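Local coordinates for genome polyprotein (Chicken sicinivirus JSY, PDB 6QWT) that probably copies viral RNA as the RNA-dependent RNA polymerase (3Dpol) portion of a picornaviral polyprotein, at residues V229-Y234 and T362-A367; L330-D335 and T380-H385. All coordinates share one frame; numbering follows the deposited sequence.

Contact 1 (V229-Y234 and T362-A367); sequences VWALDY and TPADKA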
ATOM      1  N   VAL A 229     -10.252 -11.789 -16.720  1.00 33.24           N
ATOM      2  CA  VAL A 229      -9.365 -11.183 -15.737  1.00 30.13           C
ATOM      3  C   VAL A 229     -10.197 -10.872 -14.503  1.00 29.80           C
ATOM      4  O   VAL A 229     -11.312 -10.351 -14.622  1.00 28.63           O
ATOM      5  CB  VAL A 229      -8.687  -9.910 -16.282  1.00 30.65           C
ATOM      6  CG1 VAL A 229      -7.710  -9.337 -15.264  1.00 27.60           C
ATOM      7  CG2 VAL A 229      -7.974 -10.209 -17.597  1.00 28.35           C
ATOM      8  N   TRP A 230      -9.667 -11.201 -13.327  1.00 25.00           N
ATOM      9  CA  TRP A 230     -10.410 -11.096 -12.079  1.00 27.21           C
ATOM     10  C   TRP A 230      -9.757 -10.091 -11.141  1.00 31.28           C
ATOM     11  O   TRP A 230      -8.527  -9.993 -11.071  1.00 24.95           O
ATOM     12  CB  TRP A 230     -10.512 -12.459 -11.388  1.00 27.59           C
ATOM     13  CG  TRP A 230     -11.217 -13.481 -12.217  1.00 28.22           C
ATOM     14  CD1 TRP A 230     -10.643 -14.450 -12.987  1.00 30.98           C
ATOM     15  CD2 TRP A 230     -12.634 -13.630 -12.373  1.00 29.36           C
ATOM     16  NE1 TRP A 230     -11.616 -15.197 -13.610  1.00 35.09           N
ATOM     17  CE2 TRP A 230     -12.846 -14.714 -13.249  1.00 34.34           C
ATOM     18  CE3 TRP A 230     -13.743 -12.953 -11.856  1.00 30.39           C
ATOM     19  CZ2 TRP A 230     -14.121 -15.137 -13.620  1.00 31.60           C
ATOM     20  CZ3 TRP A 230     -15.007 -13.376 -12.225  1.00 34.36           C
ATOM     21  CH2 TRP A 230     -15.185 -14.456 -13.098  1.00 30.74           C
ATOM     22  N   ALA A 231     -10.593  -9.343 -10.426  1.00 24.73           N
ATOM     23  CA  ALA A 231     -10.153  -8.451  -9.365  1.00 29.56           C
ATOM     24  C   ALA A 231     -10.761  -8.906  -8.048  1.00 29.85           C
ATOM     25  O   ALA A 231     -11.927  -9.309  -8.001  1.00 34.20           O
ATOM     26  CB  ALA A 231     -10.551  -6.999  -9.647  1.00 29.92           C
ATOM     27  N   LEU A 232      -9.968  -8.855  -6.983  1.00 32.97           N
ATOM     28  CA  LEU A 232     -10.495  -9.121  -5.655  1.00 35.29           C
ATOM     29  C   LEU A 232      -9.715  -8.309  -4.638  1.00 36.91           C
ATOM     30  O   LEU A 232      -8.620  -7.809  -4.912  1.00 34.62           O
ATOM     31  CB  LEU A 232     -10.457 -10.613  -5.303  1.00 36.78           C
ATOM     32  CG  LEU A 232      -9.130 -11.368  -5.326  1.00 36.18           C
ATOM     33  CD1 LEU A 232      -8.327 -11.131  -4.055  1.00 33.82           C
ATOM     34  CD2 LEU A 232      -9.398 -12.854  -5.522  1.00 33.55           C
ATOM     35  N   ASP A 233     -10.304  -8.175  -3.457  1.00 39.65           N
ATOM     36  CA  ASP A 233      -9.715  -7.416  -2.370  1.00 40.42           C
ATOM     37  C   ASP A 233      -9.782  -8.241  -1.096  1.00 37.68           C
ATOM     38  O   ASP A 233     -10.656  -9.097  -0.935  1.00 40.54           O
ATOM     39  CB  ASP A 233     -10.434  -6.069  -2.177  1.00 44.75           C
ATOM     40  CG  ASP A 233      -9.664  -5.118  -1.281  1.00 55.48           C
ATOM     41  OD1 ASP A 233     -10.200  -4.729  -0.220  1.00 55.35           O
ATOM     42  OD2 ASP A 233      -8.520  -4.760  -1.637  1.00 55.67           O
ATOM     43  N   TYR A 234      -8.844  -7.988  -0.196  1.00 35.92           N
ATOM     44  CA  TYR A 234      -8.839  -8.620   1.113  1.00 38.17           C
ATOM     45  C   TYR A 234      -9.443  -7.674   2.139  1.00 34.39           C
ATOM     46  O   TYR A 234      -9.237  -6.458   2.078  1.00 35.24           O
ATOM     47  CB  TYR A 234      -7.420  -8.996   1.542  1.00 33.70           C
ATOM     48  CG  TYR A 234      -6.740 -10.054   0.702  1.00 31.61           C
ATOM     49  CD1 TYR A 234      -6.236  -9.755  -0.559  1.00 30.38           C
ATOM     50  CD2 TYR A 234      -6.577 -11.347   1.182  1.00 30.07           C
ATOM     51  CE1 TYR A 234      -5.604 -10.719  -1.323  1.00 28.65           C
ATOM     52  CE2 TYR A 234      -5.945 -12.318   0.427  1.00 27.22           C
ATOM     53  CZ  TYR A 234      -5.461 -12.000  -0.823  1.00 27.34           C
ATOM     54  OH  TYR A 234      -4.831 -12.967  -1.573  1.00 23.05           O
ATOM     55  N   THR A 362     -12.970 -10.750  -0.967  1.00 39.64           N
ATOM     56  CA  THR A 362     -14.223 -10.184  -1.460  1.00 45.55           C
ATOM     57  C   THR A 362     -14.019  -9.496  -2.808  1.00 47.15           C
ATOM     58  O   THR A 362     -12.874  -9.236  -3.205  1.00 41.06           O
ATOM     59  CB  THR A 362     -14.795  -9.173  -0.457  1.00 47.58           C
ATOM     60  OG1 THR A 362     -13.831  -8.143  -0.216  1.00 48.68           O
ATOM     61  CG2 THR A 362     -15.180  -9.845   0.861  1.00 43.57           C
ATOM     62  N   PRO A 363     -15.095  -9.186  -3.537  1.00 50.27           N
ATOM     63  CA  PRO A 363     -14.955  -8.375  -4.753  1.00 43.26           C
ATOM     64  C   PRO A 363     -14.377  -7.000  -4.453  1.00 49.59           C
ATOM     65  O   PRO A 363     -14.431  -6.498  -3.328  1.00 54.79           O
ATOM     66  CB  PRO A 363     -16.390  -8.272  -5.278  1.00 47.05           C
ATOM     67  CG  PRO A 363     -17.055  -9.495  -4.754  1.00 51.46           C
ATOM     68  CD  PRO A 363     -16.458  -9.736  -3.401  1.00 45.18           C
ATOM     69  N   ALA A 364     -13.828  -6.381  -5.497  1.00 49.96           N
ATOM     70  CA  ALA A 364     -13.089  -5.132  -5.362  1.00 56.20           C
ATOM     71  C   ALA A 364     -13.968  -3.887  -5.407  1.00 58.61           C
ATOM     72  O   ALA A 364     -13.457  -2.786  -5.167  1.00 55.14           O
ATOM     73  CB  ALA A 364     -12.024  -5.032  -6.461  1.00 47.39           C
ATOM     74  N   ASP A 365     -15.267  -4.029  -5.686  1.00 58.54           N
ATOM     75  CA  ASP A 365     -16.154  -2.887  -5.878  1.00 58.54           C
ATOM     76  C   ASP A 365     -17.300  -2.868  -4.867  1.00 61.10           C
ATOM     77  O   ASP A 365     -18.375  -2.333  -5.152  1.00 64.73           O
ATOM     78  CB  ASP A 365     -16.703  -2.879  -7.303  1.00 58.99           C
ATOM     79  CG  ASP A 365     -15.780  -2.184  -8.275  1.00 64.81           C
ATOM     80  OD1 ASP A 365     -14.840  -1.500  -7.821  1.00 62.81           O
ATOM     81  OD2 ASP A 365     -15.994  -2.318  -9.497  1.00 72.46           O
ATOM     82  N   LYS A 366     -17.080  -3.445  -3.683  1.00 61.18           N
ATOM     83  CA  LYS A 366     -18.130  -3.597  -2.666  1.00 65.58           C
ATOM     84  C   LYS A 366     -19.364  -4.290  -3.237  1.00 63.65           C
ATOM     85  O   LYS A 366     -20.498  -3.994  -2.851  1.00 66.05           O
ATOM     86  CB  LYS A 366     -18.505  -2.249  -2.040  1.00 64.75           C
ATOM     87  N   ALA A 367     -19.143  -5.220  -4.167  1.00 63.23           N
ATOM     88  CA  ALA A 367     -20.226  -5.858  -4.899  1.00 65.11           C
ATOM     89  C   ALA A 367     -20.839  -7.036  -4.159  1.00 66.42           C
ATOM     90  O   ALA A 367     -21.857  -7.564  -4.620  1.00 69.96           O
ATOM     91  CB  ALA A 367     -19.718  -6.322  -6.266  1.00 55.78           C
TER
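Asp233 and Thr362 form an antiparallel hydrogen-bonded pair in the palm sheet of the polymerase, joining the motif A strand to the edge strand 360-362, whose last residue, Thr362, leads into a loop. The backbone bonds are reciprocal: Asp233 N gives its hydrogen to Thr362 O at 2.8 Å, with an N-H...O angle of 172°, and Thr362 N returns the bond to Asp233 O, also at 2.8 Å. Threonine adds a weak third link, for its OG1 lies between the backbone N and the carbonyl carbon (chi1 57°), where it reaches Asp233 O at 3.4 Å. That carbonyl therefore has two donors from one residue.

One apolar contact flanks the pair. The methyl carbons Ala231 CB and Ala364 CB meet at 4.0 Å, and such small side chains let the loop lie close beside the strand.

Van der Waals packing adds to this. Leu232 CB rests 3.5 Å from the carbonyl oxygen Thr362 O, while its isobutyl group packs against Val336 and Tyr338 of the neighbouring strand 335-340. Pro363 has its CB directed away from the strand, and its side chain packs on Phe370. Its lack of an N-H costs this pairing nothing, because the cross-strand bonds use the N and O of Thr362.

Asp233 CB lies 4.1 Å from Thr362 O and close to Pro363 O as well. The chemistry thus separates two duties: main-chain atoms fix the aspartate's position, while its acidic group makes no bond to the loop and faces Asp335, consistent with the metal-binding role of the first motif A aspartate in related polymerases.

Contact 2 (L330-D335 and T380-H385); sequences LCYGDD and TFLKRH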
ATOM      1  N   LEU A 330      -1.020  -9.561 -10.575  1.00 21.45           N
ATOM      2  CA  LEU A 330      -0.541  -8.200 -10.358  1.00 21.62           C
ATOM      3  C   LEU A 330      -1.137  -7.687  -9.057  1.00 23.91           C
ATOM      4  O   LEU A 330      -2.361  -7.621  -8.916  1.00 22.08           O
ATOM      5  CB  LEU A 330      -0.909  -7.277 -11.522  1.00 24.92           C
ATOM      6  CG  LEU A 330      -0.272  -5.884 -11.503  1.00 26.18           C
ATOM      7  CD1 LEU A 330       1.235  -5.963 -11.710  1.00 23.37           C
ATOM      8  CD2 LEU A 330      -0.912  -5.012 -12.565  1.00 25.11           C
ATOM      9  N   CYS A 331      -0.271  -7.322  -8.116  1.00 22.05           N
ATOM     10  CA  CYS A 331      -0.666  -7.001  -6.756  1.00 24.36           C
ATOM     11  C   CYS A 331      -0.123  -5.637  -6.354  1.00 25.31           C
ATOM     12  O   CYS A 331       0.990  -5.256  -6.730  1.00 26.61           O
ATOM     13  CB  CYS A 331      -0.157  -8.069  -5.771  1.00 25.27           C
ATOM     14  SG  CYS A 331      -1.001  -9.661  -5.862  1.00 28.34           S
ATOM     15  N   TYR A 332      -0.927  -4.909  -5.581  1.00 25.05           N
ATOM     16  CA  TYR A 332      -0.469  -3.729  -4.843  1.00 28.56           C
ATOM     17  C   TYR A 332      -1.138  -3.798  -3.473  1.00 27.81           C
ATOM     18  O   TYR A 332      -2.322  -3.478  -3.342  1.00 32.14           O
ATOM     19  CB  TYR A 332      -0.802  -2.425  -5.561  1.00 27.91           C
ATOM     20  CG  TYR A 332       0.063  -1.244  -5.130  1.00 32.57           C
ATOM     21  CD1 TYR A 332       0.678  -0.422  -6.072  1.00 32.26           C
ATOM     22  CD2 TYR A 332       0.265  -0.955  -3.784  1.00 35.18           C
ATOM     23  CE1 TYR A 332       1.468   0.651  -5.681  1.00 34.28           C
ATOM     24  CE2 TYR A 332       1.054   0.111  -3.386  1.00 35.46           C
ATOM     25  CZ  TYR A 332       1.652   0.909  -4.338  1.00 37.04           C
ATOM     26  OH  TYR A 332       2.435   1.969  -3.941  1.00 41.51           O
ATOM     27  N   GLY A 333      -0.379  -4.203  -2.460  1.00 29.82           N
ATOM     28  CA  GLY A 333      -0.966  -4.398  -1.142  1.00 36.60           C
ATOM     29  C   GLY A 333      -1.946  -5.555  -1.164  1.00 35.42           C
ATOM     30  O   GLY A 333      -1.616  -6.674  -1.569  1.00 34.90           O
ATOM     31  N   ASP A 334      -3.169  -5.302  -0.728  1.00 33.62           N
ATOM     32  CA  ASP A 334      -4.207  -6.318  -0.805  1.00 38.31           C
ATOM     33  C   ASP A 334      -4.976  -6.256  -2.119  1.00 37.25           C
ATOM     34  O   ASP A 334      -5.857  -7.089  -2.340  1.00 35.32           O
ATOM     35  CB  ASP A 334      -5.167  -6.175   0.376  1.00 37.99           C
ATOM     36  CG  ASP A 334      -5.587  -4.745   0.601  1.00 42.38           C
ATOM     37  OD1 ASP A 334      -5.148  -3.873  -0.177  1.00 43.74           O
ATOM     38  OD2 ASP A 334      -6.345  -4.490   1.559  1.00 50.67           O
ATOM     39  N   ASP A 335      -4.664  -5.295  -2.990  1.00 35.79           N
ATOM     40  CA  ASP A 335      -5.331  -5.183  -4.279  1.00 31.68           C
ATOM     41  C   ASP A 335      -4.689  -6.134  -5.284  1.00 28.77           C
ATOM     42  O   ASP A 335      -3.464  -6.254  -5.338  1.00 26.56           O
ATOM     43  CB  ASP A 335      -5.270  -3.746  -4.795  1.00 33.87           C
ATOM     44  CG  ASP A 335      -6.060  -2.792  -3.933  1.00 42.27           C
ATOM     45  OD1 ASP A 335      -7.305  -2.808  -4.012  1.00 38.93           O
ATOM     46  OD2 ASP A 335      -5.431  -2.034  -3.170  1.00 45.90           O
ATOM     47  N   THR A 380     -11.469  -3.359 -11.974  1.00 29.66           N
ATOM     48  CA  THR A 380     -10.902  -2.162 -11.365  1.00 26.62           C
ATOM     49  C   THR A 380      -9.661  -2.542 -10.569  1.00 29.68           C
ATOM     50  O   THR A 380      -9.633  -3.580  -9.901  1.00 28.23           O
ATOM     51  CB  THR A 380     -11.903  -1.448 -10.445  1.00 30.84           C
ATOM     52  OG1 THR A 380     -12.153  -2.253  -9.286  1.00 35.70           O
ATOM     53  CG2 THR A 380     -13.212  -1.181 -11.173  1.00 35.31           C
ATOM     54  N   PHE A 381      -8.638  -1.695 -10.651  1.00 27.02           N
ATOM     55  CA  PHE A 381      -7.376  -1.903  -9.950  1.00 26.61           C
ATOM     56  C   PHE A 381      -6.939  -0.560  -9.392  1.00 28.16           C
ATOM     57  O   PHE A 381      -6.772   0.397 -10.154  1.00 25.25           O
ATOM     58  CB  PHE A 381      -6.308  -2.480 -10.888  1.00 18.95           C
ATOM     59  CG  PHE A 381      -5.038  -2.886 -10.192  1.00 25.54           C
ATOM     60  CD1 PHE A 381      -5.075  -3.712  -9.079  1.00 25.24           C
ATOM     61  CD2 PHE A 381      -3.807  -2.445 -10.654  1.00 21.20           C
ATOM     62  CE1 PHE A 381      -3.907  -4.089  -8.436  1.00 22.89           C
ATOM     63  CE2 PHE A 381      -2.637  -2.819 -10.019  1.00 21.16           C
ATOM     64  CZ  PHE A 381      -2.687  -3.643  -8.907  1.00 22.95           C
ATOM     65  N   LEU A 382      -6.760  -0.489  -8.073  1.00 24.72           N
ATOM     66  CA  LEU A 382      -6.494   0.775  -7.385  1.00 26.08           C
ATOM     67  C   LEU A 382      -7.580   1.800  -7.712  1.00 27.54           C
ATOM     68  O   LEU A 382      -7.307   2.957  -8.042  1.00 25.59           O
ATOM     69  CB  LEU A 382      -5.103   1.312  -7.732  1.00 26.19           C
ATOM     70  CG  LEU A 382      -3.917   0.386  -7.449  1.00 30.31           C
ATOM     71  CD1 LEU A 382      -2.638   0.944  -8.064  1.00 24.01           C
ATOM     72  CD2 LEU A 382      -3.749   0.168  -5.951  1.00 29.26           C
ATOM     73  N   LYS A 383      -8.832   1.343  -7.637  1.00 25.29           N
ATOM     74  CA  LYS A 383     -10.024   2.158  -7.875  1.00 28.56           C
ATOM     75  C   LYS A 383     -10.116   2.682  -9.309  1.00 29.43           C
ATOM     76  O   LYS A 383     -10.861   3.632  -9.573  1.00 26.95           O
ATOM     77  CB  LYS A 383     -10.103   3.328  -6.885  1.00 31.09           C
ATOM     78  CG  LYS A 383     -10.272   2.910  -5.425  1.00 33.25           C
ATOM     79  CD  LYS A 383     -10.408   4.127  -4.516  1.00 43.22           C
ATOM     80  CE  LYS A 383     -11.660   4.044  -3.648  1.00 54.71           C
ATOM     81  NZ  LYS A 383     -12.191   5.397  -3.289  1.00 54.49           N
ATOM     82  N   ARG A 384      -9.399   2.078 -10.258  1.00 24.30           N
ATOM     83  CA  ARG A 384      -9.350   2.584 -11.625  1.00 22.86           C
ATOM     84  C   ARG A 384      -9.733   1.503 -12.626  1.00 25.14           C
ATOM     85  O   ARG A 384      -9.288   0.356 -12.517  1.00 25.00           O
ATOM     86  CB  ARG A 384      -7.951   3.111 -11.975  1.00 19.26           C
ATOM     87  CG  ARG A 384      -7.470   4.268 -11.110  1.00 22.26           C
ATOM     88  CD  ARG A 384      -5.948   4.274 -11.040  1.00 18.06           C
ATOM     89  NE  ARG A 384      -5.399   5.570 -10.648  1.00 19.98           N
ATOM     90  CZ  ARG A 384      -5.104   5.909  -9.396  1.00 22.09           C
ATOM     91  NH1 ARG A 384      -5.315   5.051  -8.406  1.00 21.69           N
ATOM     92  NH2 ARG A 384      -4.598   7.107  -9.132  1.00 19.72           N
ATOM     93  N   HIS A 385     -10.548   1.881 -13.609  1.00 23.62           N
ATOM     94  CA  HIS A 385     -10.810   1.032 -14.761  1.00 22.10           C
ATOM     95  C   HIS A 385      -9.672   1.152 -15.775  1.00 20.63           C
ATOM     96  O   HIS A 385      -8.768   1.983 -15.644  1.00 19.73           O
ATOM     97  CB  HIS A 385     -12.136   1.409 -15.424  1.00 25.19           C
ATOM     98  CG  HIS A 385     -13.341   0.824 -14.756  1.00 31.27           C
ATOM     99  ND1 HIS A 385     -14.080   1.514 -13.817  1.00 30.09           N
ATOM    100  CD2 HIS A 385     -13.945  -0.379 -14.898  1.00 28.72           C
ATOM    101  CE1 HIS A 385     -15.082   0.759 -13.406  1.00 28.34           C
ATOM    102  NE2 HIS A 385     -15.022  -0.396 -14.045  1.00 30.06           N
TER
HETATM  103  O   HOH W   1      -7.814  -2.726  -6.382  1.00 33.85           O
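Phe381 points the edge of its ring into the hairpin 330-335, which carries the YGDD sequence of polymerase motif C; the segment 380-385, with Phe-Leu-Lys-Arg at its turn, corresponds to motif E. The ring's outer carbons are shared out: CZ lies 4.0 Å from Tyr332 N, CE1 3.8 Å from Asp335 O near the ring plane, and CE2 3.8 Å from Leu330 CD2, whose side chain crosses the phenylalanine at about a right angle. A flat, rigid aromatic suits this place, since its rim can follow both arms of the hairpin at once. Because CG is anti to the backbone N (chi1 -172°), the ring extends from the turn to the hairpin, although CB itself does not head there.

Leu382 covers one ring face, its CG 4.2 Å above the centre. A branched aliphatic end suits this place, since it can cover the ring and still send two methyls onward: CD2 sits 3.9 Å from Tyr332 CB and also lies against the Asp335 carboxylate, whereas CD1 approaches Tyr332 CD1 obliquely.

Both backbones turn tightly. Gly333, with positive phi, fits the type II' turn from Tyr332 to Asp335, and Leu382 and Lys383 form the corner of a type I' turn. Arg384 is long enough to fold back over its own turn, where NH1 donates to Leu382 O at 2.9 Å in the carbonyl plane.

How the contacts relate
The two contacts lie with centres about 9 Å apart in the palm, and both reach its four-stranded antiparallel sheet, ordered 327-332, 335-340, 230-235 and 360-362. Contact 1 joins the last two strands; contact 2 sets the turn 380-385, from outside the sheet, against the hairpin of the first two. Their segments alternate along the chain: 229-234, 330-335, 362-367, then 380-385. A probable hydrogen bond between Thr380 and Asp365 connects the later pair, and Ala231 packs on Thr380. The carboxylates of Asp233 and Asp335 come close together beside Asp334, the first YGDD aspartate, consistent with the acidic metal site that motifs A and C form in related polymerases.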